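PDB 2YZ8: obscurin from Homo sapiens, which probably serves as a giant modular scaffold and signalling protein of muscle, built largely from immunoglobulin-like domains such as this one. Local coordinates for residues L28-S33 and A61-V66; V9-A14 and Y78-G83; D17-E22 and T92-P97. All blocks are in the same frame, centred on the assembly; numbering follows the deposited sequence.

Contact 1 (L28-S33 and A61-V66)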
ATOM      1  N   LEU A  28       0.037  -4.611   1.069  1.00 20.09           N
ATOM      2  CA  LEU A  28      -0.980  -3.940   0.266  1.00 19.71           C
ATOM      3  C   LEU A  28      -0.632  -4.072  -1.212  1.00 19.16           C
ATOM      4  O   LEU A  28       0.460  -3.685  -1.637  1.00 18.53           O
ATOM      5  CB  LEU A  28      -1.091  -2.469   0.666  1.00 20.10           C
ATOM      6  CG  LEU A  28      -1.772  -2.170   2.005  1.00 21.29           C
ATOM      7  CD1 LEU A  28      -1.100  -2.869   3.183  1.00 22.77           C
ATOM      8  CD2 LEU A  28      -1.775  -0.680   2.230  1.00 22.36           C
ATOM      9  N   ARG A  29      -1.564  -4.621  -1.987  1.00 18.46           N
ATOM     10  CA  ARG A  29      -1.307  -4.928  -3.395  1.00 18.06           C
ATOM     11  C   ARG A  29      -2.319  -4.278  -4.331  1.00 17.80           C
ATOM     12  O   ARG A  29      -3.522  -4.286  -4.060  1.00 17.41           O
ATOM     13  CB  ARG A  29      -1.335  -6.440  -3.624  1.00 17.95           C
ATOM     14  CG  ARG A  29      -0.219  -7.223  -2.959  1.00 18.33           C
ATOM     15  CD  ARG A  29      -0.361  -8.697  -3.283  1.00 19.52           C
ATOM     16  NE  ARG A  29       0.773  -9.491  -2.820  1.00 21.10           N
ATOM     17  CZ  ARG A  29       0.814 -10.150  -1.665  1.00 21.91           C
ATOM     18  NH1 ARG A  29       1.893 -10.847  -1.340  1.00 22.65           N
ATOM     19  NH2 ARG A  29      -0.218 -10.109  -0.827  1.00 22.60           N
ATOM     20  N   CYS A  30      -1.823  -3.727  -5.437  1.00 17.25           N
ATOM     21  CA  CYS A  30      -2.681  -3.274  -6.529  1.00 17.28           C
ATOM     22  C   CYS A  30      -2.003  -3.520  -7.874  1.00 16.93           C
ATOM     23  O   CYS A  30      -0.845  -3.944  -7.924  1.00 17.30           O
ATOM     24  CB  CYS A  30      -3.099  -1.804  -6.362  1.00 16.97           C
ATOM     25  SG  CYS A  30      -1.740  -0.613  -6.326  1.00 18.20           S
ATOM     26  N   VAL A  31      -2.730  -3.279  -8.963  1.00 16.72           N
ATOM     27  CA  VAL A  31      -2.233  -3.610 -10.303  1.00 16.70           C
ATOM     28  C   VAL A  31      -2.494  -2.483 -11.302  1.00 16.61           C
ATOM     29  O   VAL A  31      -3.593  -1.925 -11.345  1.00 15.92           O
ATOM     30  CB  VAL A  31      -2.873  -4.922 -10.834  1.00 16.95           C
ATOM     31  CG1 VAL A  31      -2.302  -5.295 -12.193  1.00 17.09           C
ATOM     32  CG2 VAL A  31      -2.671  -6.074  -9.853  1.00 17.43           C
ATOM     33  N   LEU A  32      -1.476  -2.156 -12.095  1.00 16.60           N
ATOM     34  CA  LEU A  32      -1.583  -1.161 -13.165  1.00 17.03           C
ATOM     35  C   LEU A  32      -1.993  -1.815 -14.488  1.00 17.01           C
ATOM     36  O   LEU A  32      -1.851  -3.029 -14.655  1.00 17.03           O
ATOM     37  CB  LEU A  32      -0.234  -0.454 -13.366  1.00 17.34           C
ATOM     38  CG  LEU A  32       0.357   0.390 -12.237  1.00 17.95           C
ATOM     39  CD1 LEU A  32       1.871   0.564 -12.447  1.00 17.35           C
ATOM     40  CD2 LEU A  32      -0.344   1.734 -12.116  1.00 17.74           C
ATOM     41  N   SER A  33      -2.477  -1.002 -15.427  1.00 17.23           N
ATOM     42  CA  SER A  33      -2.890  -1.482 -16.759  1.00 17.11           C
ATOM     43  C   SER A  33      -1.713  -1.740 -17.700  1.00 17.23           C
ATOM     44  O   SER A  33      -1.876  -2.360 -18.758  1.00 16.89           O
ATOM     45  CB  SER A  33      -3.880  -0.506 -17.405  1.00 17.03           C
ATOM     46  OG  SER A  33      -3.342   0.802 -17.466  1.00 17.13           O
ATOM     47  N   ALA A  61       3.504  -5.060 -13.642  1.00 20.57           N
ATOM     48  CA  ALA A  61       2.358  -4.199 -13.353  1.00 20.64           C
ATOM     49  C   ALA A  61       1.830  -4.373 -11.921  1.00 20.85           C
ATOM     50  O   ALA A  61       0.996  -3.578 -11.460  1.00 20.85           O
ATOM     51  CB  ALA A  61       1.254  -4.450 -14.363  1.00 20.35           C
HETATM   52  N   MSE A  62       2.314  -5.400 -11.224  1.00 21.16           N
HETATM   53  CA  MSE A  62       1.930  -5.641  -9.830  1.00 21.63           C
HETATM   54  C   MSE A  62       2.699  -4.708  -8.894  1.00 21.56           C
HETATM   55  O   MSE A  62       3.937  -4.638  -8.930  1.00 22.35           O
HETATM   56  CB  MSE A  62       2.176  -7.097  -9.411  1.00 22.09           C
HETATM   57  CG  MSE A  62       2.056  -8.153 -10.511  1.00 23.67           C
HETATM   58 SE   MSE A  62       0.314  -9.016 -10.742  1.00 28.26          SE
HETATM   59  CE  MSE A  62       0.886 -10.485 -11.857  1.00 24.65           C
ATOM     60  N   LEU A  63       1.952  -4.010  -8.046  1.00 22.00           N
ATOM     61  CA  LEU A  63       2.515  -3.083  -7.071  1.00 21.80           C
ATOM     62  C   LEU A  63       2.244  -3.581  -5.659  1.00 20.70           C
ATOM     63  O   LEU A  63       1.173  -4.112  -5.369  1.00 20.68           O
ATOM     64  CB  LEU A  63       1.911  -1.687  -7.250  1.00 22.28           C
ATOM     65  CG  LEU A  63       2.172  -0.978  -8.582  1.00 23.00           C
ATOM     66  CD1 LEU A  63       1.271   0.235  -8.686  1.00 23.12           C
ATOM     67  CD2 LEU A  63       3.638  -0.593  -8.731  1.00 22.99           C
ATOM     68  N   GLU A  64       3.220  -3.392  -4.780  1.00 19.70           N
ATOM     69  CA  GLU A  64       3.160  -3.959  -3.443  1.00 18.50           C
ATOM     70  C   GLU A  64       3.785  -3.000  -2.424  1.00 17.44           C
ATOM     71  O   GLU A  64       4.886  -2.483  -2.641  1.00 17.35           O
ATOM     72  CB  GLU A  64       3.894  -5.299  -3.460  1.00 18.57           C
ATOM     73  CG  GLU A  64       3.913  -6.065  -2.156  1.00 19.11           C
ATOM     74  CD  GLU A  64       4.722  -7.350  -2.247  1.00 18.95           C
ATOM     75  OE1 GLU A  64       5.252  -7.794  -1.210  1.00 19.84           O
ATOM     76  OE2 GLU A  64       4.831  -7.917  -3.356  1.00 20.03           O
ATOM     77  N   LEU A  65       3.069  -2.764  -1.327  1.00 15.85           N
ATOM     78  CA  LEU A  65       3.605  -2.032  -0.176  1.00 14.30           C
ATOM     79  C   LEU A  65       3.616  -2.947   1.039  1.00 13.54           C
ATOM     80  O   LEU A  65       2.579  -3.481   1.444  1.00 13.30           O
ATOM     81  CB  LEU A  65       2.786  -0.766   0.140  1.00 14.31           C
ATOM     82  CG  LEU A  65       3.114  -0.033   1.454  1.00 13.27           C
ATOM     83  CD1 LEU A  65       4.412   0.767   1.348  1.00 12.85           C
ATOM     84  CD2 LEU A  65       1.962   0.864   1.908  1.00 13.49           C
ATOM     85  N   VAL A  66       4.796  -3.119   1.616  1.00 12.46           N
ATOM     86  CA  VAL A  66       4.946  -3.919   2.813  1.00 11.99           C
ATOM     87  C   VAL A  66       5.103  -2.973   3.997  1.00 11.84           C
ATOM     88  O   VAL A  66       5.980  -2.109   4.007  1.00 11.27           O
ATOM     89  CB  VAL A  66       6.139  -4.911   2.705  1.00 11.72           C
ATOM     90  CG1 VAL A  66       6.190  -5.828   3.917  1.00 11.28           C
ATOM     91  CG2 VAL A  66       6.017  -5.741   1.436  1.00 11.51           C
TER
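L28 to L32 pair with L65 to A61 as neighbouring antiparallel strands, their axes 4.7 Å apart at closest and their directions 164° apart. L28 and L65 exchange two backbone hydrogen bonds, N to O both ways, and C30 and L63 do the same two residues further along, at the next hydrogen-bonded pair. A61 O, just before its strand proper begins, takes the N-H of L32 at 2.9 Å and so carries the ladder one step past the last paired residues. Between these links, R29 CA and V31 CA each direct a C-H at a carbonyl oxygen, that of L63 and that of A61.

L28, C30, L63 and L65 look into the domain. L28 and L65 lie side by side, their CD2 methyls 4.1 Å apart. C30 holds SG between its own N and carbonyl carbon (chi1 61°), which sets the sulfur against CB and CD1 of L63, both at 3.9 Å. L32 slants across L63, and its CG rests on L63 CD1 at 3.7 Å. Without the leucine's branch, an alanine here is likely to leave L63 CD1 without its partner and to open a gap beside F11 and V9, which also touch L32.

R29, V31, M62 and E64 occupy the outer face. V31 CG2 lies 4.3 Å from the selenium of M62, a selenomethionine. R29 NE and E64 OE2 are 4.4 Å apart; no N-H points at the oxygen, and any attraction is probably only electrostatic. E64 also has a long, weak ion pair with R57.

C30 and C80 of the facing sheet touch across the interior without a disulfide in this model. This is the B-E strand pair of an immunoglobulin sandwich, the middle of its ABED sheet.

Contact 2 (V9-A14 and Y78-G83)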
ATOM      1  N   VAL A   9      -2.090   5.099 -18.403  1.00 24.16           N
ATOM      2  CA  VAL A   9      -1.977   4.071 -17.368  1.00 24.02           C
ATOM      3  C   VAL A   9      -3.003   4.254 -16.244  1.00 24.02           C
ATOM      4  O   VAL A   9      -3.110   5.330 -15.652  1.00 24.16           O
ATOM      5  CB  VAL A   9      -0.537   4.005 -16.789  1.00 24.01           C
ATOM      6  CG1 VAL A   9      -0.442   2.976 -15.667  1.00 23.74           C
ATOM      7  CG2 VAL A   9       0.474   3.690 -17.893  1.00 23.83           C
ATOM      8  N   ARG A  10      -3.752   3.189 -15.968  1.00 23.84           N
ATOM      9  CA  ARG A  10      -4.796   3.186 -14.945  1.00 23.94           C
ATOM     10  C   ARG A  10      -4.559   2.051 -13.955  1.00 23.86           C
ATOM     11  O   ARG A  10      -3.936   1.044 -14.296  1.00 24.01           O
ATOM     12  CB  ARG A  10      -6.173   3.002 -15.599  1.00 23.87           C
ATOM     13  CG  ARG A  10      -6.941   4.282 -15.955  1.00 24.69           C
ATOM     14  CD  ARG A  10      -6.198   5.198 -16.920  1.00 25.29           C
ATOM     15  NE  ARG A  10      -7.094   6.106 -17.636  1.00 25.95           N
ATOM     16  CZ  ARG A  10      -6.762   7.330 -18.042  1.00 26.41           C
ATOM     17  NH1 ARG A  10      -5.555   7.820 -17.784  1.00 26.58           N
ATOM     18  NH2 ARG A  10      -7.642   8.076 -18.697  1.00 26.71           N
ATOM     19  N   PHE A  11      -5.060   2.207 -12.733  1.00 24.07           N
ATOM     20  CA  PHE A  11      -5.100   1.089 -11.792  1.00 24.02           C
ATOM     21  C   PHE A  11      -6.155   0.091 -12.248  1.00 24.27           C
ATOM     22  O   PHE A  11      -7.349   0.322 -12.100  1.00 24.30           O
ATOM     23  CB  PHE A  11      -5.334   1.569 -10.354  1.00 23.98           C
ATOM     24  CG  PHE A  11      -4.134   2.237  -9.749  1.00 22.99           C
ATOM     25  CD1 PHE A  11      -4.045   3.625  -9.699  1.00 22.48           C
ATOM     26  CD2 PHE A  11      -3.069   1.476  -9.271  1.00 22.47           C
ATOM     27  CE1 PHE A  11      -2.919   4.251  -9.157  1.00 22.19           C
ATOM     28  CE2 PHE A  11      -1.937   2.096  -8.729  1.00 22.40           C
ATOM     29  CZ  PHE A  11      -1.865   3.482  -8.671  1.00 22.42           C
ATOM     30  N   GLN A  12      -5.691  -1.003 -12.845  1.00 24.41           N
ATOM     31  CA  GLN A  12      -6.568  -2.044 -13.373  1.00 24.52           C
ATOM     32  C   GLN A  12      -7.231  -2.817 -12.234  1.00 24.60           C
ATOM     33  O   GLN A  12      -8.405  -3.180 -12.320  1.00 24.26           O
ATOM     34  CB  GLN A  12      -5.772  -2.990 -14.273  1.00 24.87           C
ATOM     35  CG  GLN A  12      -6.594  -4.111 -14.879  1.00 25.11           C
ATOM     36  CD  GLN A  12      -5.896  -4.763 -16.034  1.00 26.01           C
ATOM     37  OE1 GLN A  12      -5.240  -4.094 -16.833  1.00 26.47           O
ATOM     38  NE2 GLN A  12      -6.039  -6.076 -16.147  1.00 27.05           N
ATOM     39  N   GLU A  13      -6.463  -3.066 -11.175  1.00 24.39           N
ATOM     40  CA  GLU A  13      -6.994  -3.662  -9.951  1.00 24.41           C
ATOM     41  C   GLU A  13      -6.736  -2.727  -8.782  1.00 24.43           C
ATOM     42  O   GLU A  13      -5.591  -2.375  -8.487  1.00 24.48           O
ATOM     43  CB  GLU A  13      -6.375  -5.036  -9.686  1.00 24.38           C
ATOM     44  CG  GLU A  13      -6.823  -6.125 -10.657  1.00 24.37           C
ATOM     45  N   ALA A  14      -7.820  -2.325  -8.130  1.00 24.10           N
ATOM     46  CA  ALA A  14      -7.771  -1.407  -7.004  1.00 24.16           C
ATOM     47  C   ALA A  14      -7.163  -2.051  -5.753  1.00 23.93           C
ATOM     48  O   ALA A  14      -7.189  -3.270  -5.600  1.00 24.31           O
ATOM     49  CB  ALA A  14      -9.181  -0.886  -6.704  1.00 23.82           C
ATOM     50  N   TYR A  78      -4.432   3.918   3.319  1.00 19.06           N
ATOM     51  CA  TYR A  78      -3.284   3.990   2.434  1.00 19.57           C
ATOM     52  C   TYR A  78      -3.753   4.168   0.998  1.00 20.13           C
ATOM     53  O   TYR A  78      -4.855   3.751   0.644  1.00 20.08           O
ATOM     54  CB  TYR A  78      -2.460   2.712   2.538  1.00 19.32           C
ATOM     55  CG  TYR A  78      -1.749   2.541   3.855  1.00 19.21           C
ATOM     56  CD1 TYR A  78      -0.398   2.879   3.986  1.00 19.17           C
ATOM     57  CD2 TYR A  78      -2.412   2.010   4.966  1.00 18.63           C
ATOM     58  CE1 TYR A  78       0.267   2.721   5.193  1.00 18.77           C
ATOM     59  CE2 TYR A  78      -1.761   1.844   6.172  1.00 18.59           C
ATOM     60  CZ  TYR A  78      -0.422   2.200   6.280  1.00 18.70           C
ATOM     61  OH  TYR A  78       0.224   2.043   7.472  1.00 18.77           O
ATOM     62  N   SER A  79      -2.902   4.775   0.170  1.00 19.97           N
ATOM     63  CA  SER A  79      -3.252   5.054  -1.218  1.00 20.51           C
ATOM     64  C   SER A  79      -2.045   4.871  -2.119  1.00 19.95           C
ATOM     65  O   SER A  79      -0.904   5.016  -1.674  1.00 19.38           O
ATOM     66  CB  SER A  79      -3.773   6.480  -1.365  1.00 20.40           C
ATOM     67  OG  SER A  79      -4.932   6.670  -0.571  1.00 24.35           O
ATOM     68  N   CYS A  80      -2.312   4.548  -3.382  1.00 20.00           N
ATOM     69  CA  CYS A  80      -1.264   4.462  -4.399  1.00 19.76           C
ATOM     70  C   CYS A  80      -1.664   5.361  -5.553  1.00 19.90           C
ATOM     71  O   CYS A  80      -2.852   5.451  -5.896  1.00 19.35           O
ATOM     72  CB  CYS A  80      -1.059   3.024  -4.874  1.00 19.49           C
ATOM     73  SG  CYS A  80       0.424   2.801  -5.912  1.00 21.13           S
ATOM     74  N   SER A  81      -0.681   6.049  -6.130  1.00 19.72           N
ATOM     75  CA  SER A  81      -0.952   7.025  -7.177  1.00 19.96           C
ATOM     76  C   SER A  81       0.065   6.971  -8.302  1.00 19.76           C
ATOM     77  O   SER A  81       1.265   6.810  -8.066  1.00 19.52           O
ATOM     78  CB  SER A  81      -0.995   8.436  -6.592  1.00 20.49           C
ATOM     79  OG  SER A  81       0.287   8.820  -6.135  1.00 22.19           O
ATOM     80  N   PHE A  82      -0.429   7.097  -9.528  1.00 19.48           N
ATOM     81  CA  PHE A  82       0.436   7.218 -10.695  1.00 19.33           C
ATOM     82  C   PHE A  82      -0.132   8.292 -11.612  1.00 19.27           C
ATOM     83  O   PHE A  82      -1.270   8.183 -12.082  1.00 18.86           O
ATOM     84  CB  PHE A  82       0.588   5.888 -11.440  1.00 19.04           C
ATOM     85  CG  PHE A  82       1.497   5.974 -12.636  1.00 19.63           C
ATOM     86  CD1 PHE A  82       0.973   6.065 -13.926  1.00 19.50           C
ATOM     87  CD2 PHE A  82       2.877   5.997 -12.473  1.00 18.90           C
ATOM     88  CE1 PHE A  82       1.817   6.160 -15.040  1.00 19.25           C
ATOM     89  CE2 PHE A  82       3.728   6.097 -13.581  1.00 18.93           C
ATOM     90  CZ  PHE A  82       3.191   6.184 -14.865  1.00 18.81           C
ATOM     91  N   GLY A  83       0.670   9.324 -11.857  1.00 19.42           N
ATOM     92  CA  GLY A  83       0.233  10.468 -12.643  1.00 19.99           C
ATOM     93  C   GLY A  83      -0.987  11.075 -11.983  1.00 20.26           C
ATOM     94  O   GLY A  83      -0.924  11.490 -10.826  1.00 20.29           O
TER
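At one end of the immunoglobulin sandwich, the A strand and the residues leading into it pack over the F strand through F11 on C80 and V9 on F82. The touching parts run nearly antiparallel, 167° apart, but no hydrogen bond joins the segments; even the nearest alpha carbons, those of V9 and F82, are 7.8 Å apart. The joining is done by the side chains of V9 and F11, which meet side chains and backbone of the F strand.

F11 reaches inward with its CG anti to the carbonyl carbon (chi1 -73°), which brings the far end of the ring to the F strand. There CZ meets the sulfur of C80 at 3.6 Å, and CE2 lies almost as near to it. This is an oblique cysteine sulfur-aromatic contact, with SG 4.8 Å from the centroid of the F11 ring. CE1 and CZ also lie against the backbone, each 3.5 Å from C80 O, with CE1 near F82 N. C80 contributes by its own rotation, for SG is anti to the backbone N (chi1 -170°), which directs it at the phenyl ring.

V9 and F82 cross at about a right angle. V9 CB lies 3.6 Å from F82 CE1, while its CG1 settles against F82 CD1 at 3.8 Å. The valine thus covers CD1 and CE1; L32 also touches V9, and A36 touches both side chains.

Just past F11, Q12 and E13 both face V31 in a classic beta bulge, where the chain turns a corner. F11 itself wedges between the two sheets, touching C30 and L63 of strands 26-32 and 62-67 on its own side and T87 of strand 85-94 on the other, while C80 also meets V39 and L63.

Contact 3 (D17-E22 and T92-P97)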
ATOM      1  N   ASP A  17      -9.284  -3.328   0.996  1.00 23.93           N
ATOM      2  CA  ASP A  17      -9.306  -3.180   2.451  1.00 24.19           C
ATOM      3  C   ASP A  17      -8.800  -4.458   3.104  1.00 24.22           C
ATOM      4  O   ASP A  17      -9.242  -5.551   2.749  1.00 24.47           O
ATOM      5  CB  ASP A  17     -10.732  -2.918   2.951  1.00 24.27           C
ATOM      6  CG  ASP A  17     -11.287  -1.575   2.503  1.00 25.00           C
ATOM      7  OD1 ASP A  17     -12.523  -1.480   2.346  1.00 26.08           O
ATOM      8  OD2 ASP A  17     -10.511  -0.613   2.324  1.00 24.83           O
ATOM      9  N   LEU A  18      -7.889  -4.321   4.063  1.00 23.87           N
ATOM     10  CA  LEU A  18      -7.363  -5.483   4.788  1.00 23.86           C
ATOM     11  C   LEU A  18      -7.431  -5.380   6.303  1.00 23.34           C
ATOM     12  O   LEU A  18      -7.420  -4.289   6.870  1.00 23.14           O
ATOM     13  CB  LEU A  18      -5.929  -5.827   4.363  1.00 24.01           C
ATOM     14  CG  LEU A  18      -5.054  -4.967   3.461  1.00 24.77           C
ATOM     15  CD1 LEU A  18      -4.834  -3.569   4.017  1.00 26.11           C
ATOM     16  CD2 LEU A  18      -3.723  -5.686   3.272  1.00 24.14           C
ATOM     17  N   GLU A  19      -7.494  -6.546   6.940  1.00 23.04           N
ATOM     18  CA  GLU A  19      -7.444  -6.670   8.391  1.00 23.14           C
ATOM     19  C   GLU A  19      -6.329  -7.644   8.757  1.00 22.80           C
ATOM     20  O   GLU A  19      -6.352  -8.801   8.341  1.00 22.58           O
ATOM     21  CB  GLU A  19      -8.786  -7.157   8.940  1.00 23.07           C
ATOM     22  CG  GLU A  19      -8.844  -7.194  10.461  1.00 24.60           C
ATOM     23  CD  GLU A  19     -10.037  -7.968  10.998  1.00 26.71           C
ATOM     24  OE1 GLU A  19      -9.816  -8.997  11.675  1.00 28.27           O
ATOM     25  OE2 GLU A  19     -11.192  -7.552  10.753  1.00 28.01           O
ATOM     26  N   VAL A  20      -5.356  -7.166   9.526  1.00 22.74           N
ATOM     27  CA  VAL A  20      -4.161  -7.949   9.854  1.00 22.87           C
ATOM     28  C   VAL A  20      -3.899  -7.892  11.358  1.00 22.91           C
ATOM     29  O   VAL A  20      -4.184  -6.879  11.998  1.00 22.56           O
ATOM     30  CB  VAL A  20      -2.912  -7.420   9.091  1.00 22.73           C
ATOM     31  CG1 VAL A  20      -1.672  -8.251   9.416  1.00 23.48           C
ATOM     32  CG2 VAL A  20      -3.145  -7.417   7.587  1.00 22.62           C
ATOM     33  N   LEU A  21      -3.358  -8.979  11.909  1.00 22.91           N
ATOM     34  CA  LEU A  21      -2.946  -9.025  13.315  1.00 23.09           C
ATOM     35  C   LEU A  21      -1.786  -8.074  13.600  1.00 23.04           C
ATOM     36  O   LEU A  21      -0.927  -7.853  12.745  1.00 23.15           O
ATOM     37  CB  LEU A  21      -2.544 -10.449  13.729  1.00 23.11           C
ATOM     38  CG  LEU A  21      -3.571 -11.531  14.112  1.00 23.99           C
ATOM     39  CD1 LEU A  21      -4.635 -11.014  15.088  1.00 23.59           C
ATOM     40  CD2 LEU A  21      -4.227 -12.163  12.884  1.00 24.85           C
ATOM     41  N   GLU A  22      -1.773  -7.530  14.813  1.00 23.10           N
ATOM     42  CA  GLU A  22      -0.660  -6.744  15.340  1.00 23.42           C
ATOM     43  C   GLU A  22       0.640  -7.559  15.296  1.00 23.47           C
ATOM     44  O   GLU A  22       0.620  -8.775  15.502  1.00 23.49           O
ATOM     45  CB  GLU A  22      -0.971  -6.348  16.786  1.00 23.41           C
ATOM     46  CG  GLU A  22      -0.080  -5.264  17.377  1.00 23.88           C
ATOM     47  CD  GLU A  22      -0.336  -5.022  18.860  1.00 24.06           C
ATOM     48  OE1 GLU A  22      -1.123  -5.774  19.481  1.00 25.05           O
ATOM     49  OE2 GLU A  22       0.260  -4.071  19.412  1.00 25.25           O
ATOM     50  N   THR A  92      -6.852  -2.314   8.708  1.00 21.57           N
ATOM     51  CA  THR A  92      -7.325  -2.468  10.083  1.00 21.73           C
ATOM     52  C   THR A  92      -6.355  -3.386  10.817  1.00 22.04           C
ATOM     53  O   THR A  92      -5.989  -4.448  10.310  1.00 21.91           O
ATOM     54  CB  THR A  92      -8.778  -3.022  10.129  1.00 21.81           C
ATOM     55  OG1 THR A  92      -9.654  -2.088   9.493  1.00 21.32           O
ATOM     56  CG2 THR A  92      -9.268  -3.247  11.570  1.00 21.98           C
ATOM     57  N   VAL A  93      -5.920  -2.959  12.002  1.00 22.30           N
ATOM     58  CA  VAL A  93      -5.001  -3.758  12.810  1.00 21.90           C
ATOM     59  C   VAL A  93      -5.740  -4.313  14.018  1.00 22.37           C
ATOM     60  O   VAL A  93      -6.406  -3.567  14.751  1.00 22.32           O
ATOM     61  CB  VAL A  93      -3.740  -2.951  13.216  1.00 21.95           C
ATOM     62  CG1 VAL A  93      -2.845  -3.763  14.168  1.00 21.58           C
ATOM     63  CG2 VAL A  93      -2.958  -2.551  11.962  1.00 21.44           C
ATOM     64  N   THR A  94      -5.644  -5.631  14.201  1.00 22.49           N
ATOM     65  CA  THR A  94      -6.326  -6.328  15.298  1.00 22.43           C
ATOM     66  C   THR A  94      -5.310  -6.694  16.371  1.00 22.30           C
ATOM     67  O   THR A  94      -4.226  -7.214  16.062  1.00 22.02           O
ATOM     68  CB  THR A  94      -7.036  -7.598  14.773  1.00 22.77           C
ATOM     69  OG1 THR A  94      -8.001  -7.224  13.781  1.00 23.91           O
ATOM     70  CG2 THR A  94      -7.741  -8.357  15.893  1.00 22.80           C
ATOM     71  N   ALA A  95      -5.659  -6.425  17.629  1.00 22.20           N
ATOM     72  CA  ALA A  95      -4.759  -6.700  18.747  1.00 22.11           C
ATOM     73  C   ALA A  95      -4.499  -8.195  18.895  1.00 22.01           C
ATOM     74  O   ALA A  95      -5.408  -9.006  18.706  1.00 22.13           O
ATOM     75  CB  ALA A  95      -5.317  -6.129  20.032  1.00 21.85           C
ATOM     76  N   LEU A  96      -3.258  -8.548  19.228  1.00 21.85           N
ATOM     77  CA  LEU A  96      -2.873  -9.942  19.454  1.00 21.84           C
ATOM     78  C   LEU A  96      -3.257 -10.414  20.855  1.00 21.96           C
ATOM     79  O   LEU A  96      -3.003  -9.704  21.831  1.00 21.90           O
ATOM     80  CB  LEU A  96      -1.365 -10.140  19.258  1.00 21.70           C
ATOM     81  CG  LEU A  96      -0.797 -10.624  17.921  1.00 21.83           C
ATOM     82  CD1 LEU A  96       0.708 -10.773  18.047  1.00 21.47           C
ATOM     83  CD2 LEU A  96      -1.419 -11.941  17.472  1.00 21.80           C
ATOM     84  N   PRO A  97      -3.866 -11.615  20.957  1.00 22.09           N
ATOM     85  CA  PRO A  97      -4.146 -12.245  22.249  1.00 22.16           C
ATOM     86  C   PRO A  97      -2.872 -12.589  23.015  1.00 22.40           C
ATOM     87  O   PRO A  97      -2.451 -11.818  23.876  1.00 22.64           O
ATOM     88  CB  PRO A  97      -4.891 -13.529  21.865  1.00 22.15           C
ATOM     89  CG  PRO A  97      -4.528 -13.780  20.443  1.00 22.23           C
ATOM     90  CD  PRO A  97      -4.359 -12.431  19.832  1.00 22.00           C
TER
HETATM   91  O   HOH W   1      -9.595  -2.367   6.771  1.00 27.42           O
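The A' strand lies parallel to the G strand here, with E19 beside T92, V20 beside V93 and L21 beside T94. The strand axes approach to 4.6 Å, and their directions are 28° apart. V20 straddles V93: its N-H goes to T92 O and its O takes the N-H of T94, both at 2.9 Å. L18 O receives the N-H of T92 before this, and E22 N donates to T94 O after it, so the staggered ladder has four rungs.

L18 O carries a second bond. A water donates to it at 2.9 Å and also pairs with T92 OG1, bridging the carbonyl to the threonine side chain.

This parallel A'-G pairing, beside otherwise antiparallel neighbours, is a recognised feature of I-set immunoglobulin domains: the N-terminal strand leaves the ABED sheet and joins the edge of the other, next to the last strand of the chain.

E19, T92, L21 and T94 share the outer face. The side chain of E19 runs out extended, its CG anti to the backbone N (chi1 -175°), and slants over T94, whose OG1 gives OE1 a weak hydrogen bond of 3.3 Å. Nearer the strand, E19 CG packs on T92 CG2 at 4.1 Å. V20 and V93 turn to the inner face, where L70 touches both.

Toward the C-terminal end of the pairing, L21 and L96 meet at about a right angle, L21 CG being 4.0 Å from L96 CD2. V93 CG1 lies 3.9 Å from E22 CA, and the extended side chain of E22 brings OE1 beside A95 CA and the L96 amide nitrogen. At the other end, D17 OD2 accepts the N-H of T90, fastening the start of the A' strand to the G strand.

How the contacts relate
From the N terminus, V9-A14 waits for strand F, and contact 2 closes the first long loop when Y78-G83 arrives. D17-E22 comes next and pairs with T92-P97 near the end of the chain, so contact 3 closes after contact 2 and the two loops cross. Contact 1 is shorter and nests inside both, pairing strands B and E within one sheet. Contact 2 ties that sheet to the facing one; contact 3, about 24 Å from it centre to centre, joins strands A' and G at the second sheet's edge. Backbone links from R10 to S33 and from E13 to V31 join contacts 1 and 2, while L18 reaches L28 to link contacts 3 and 1.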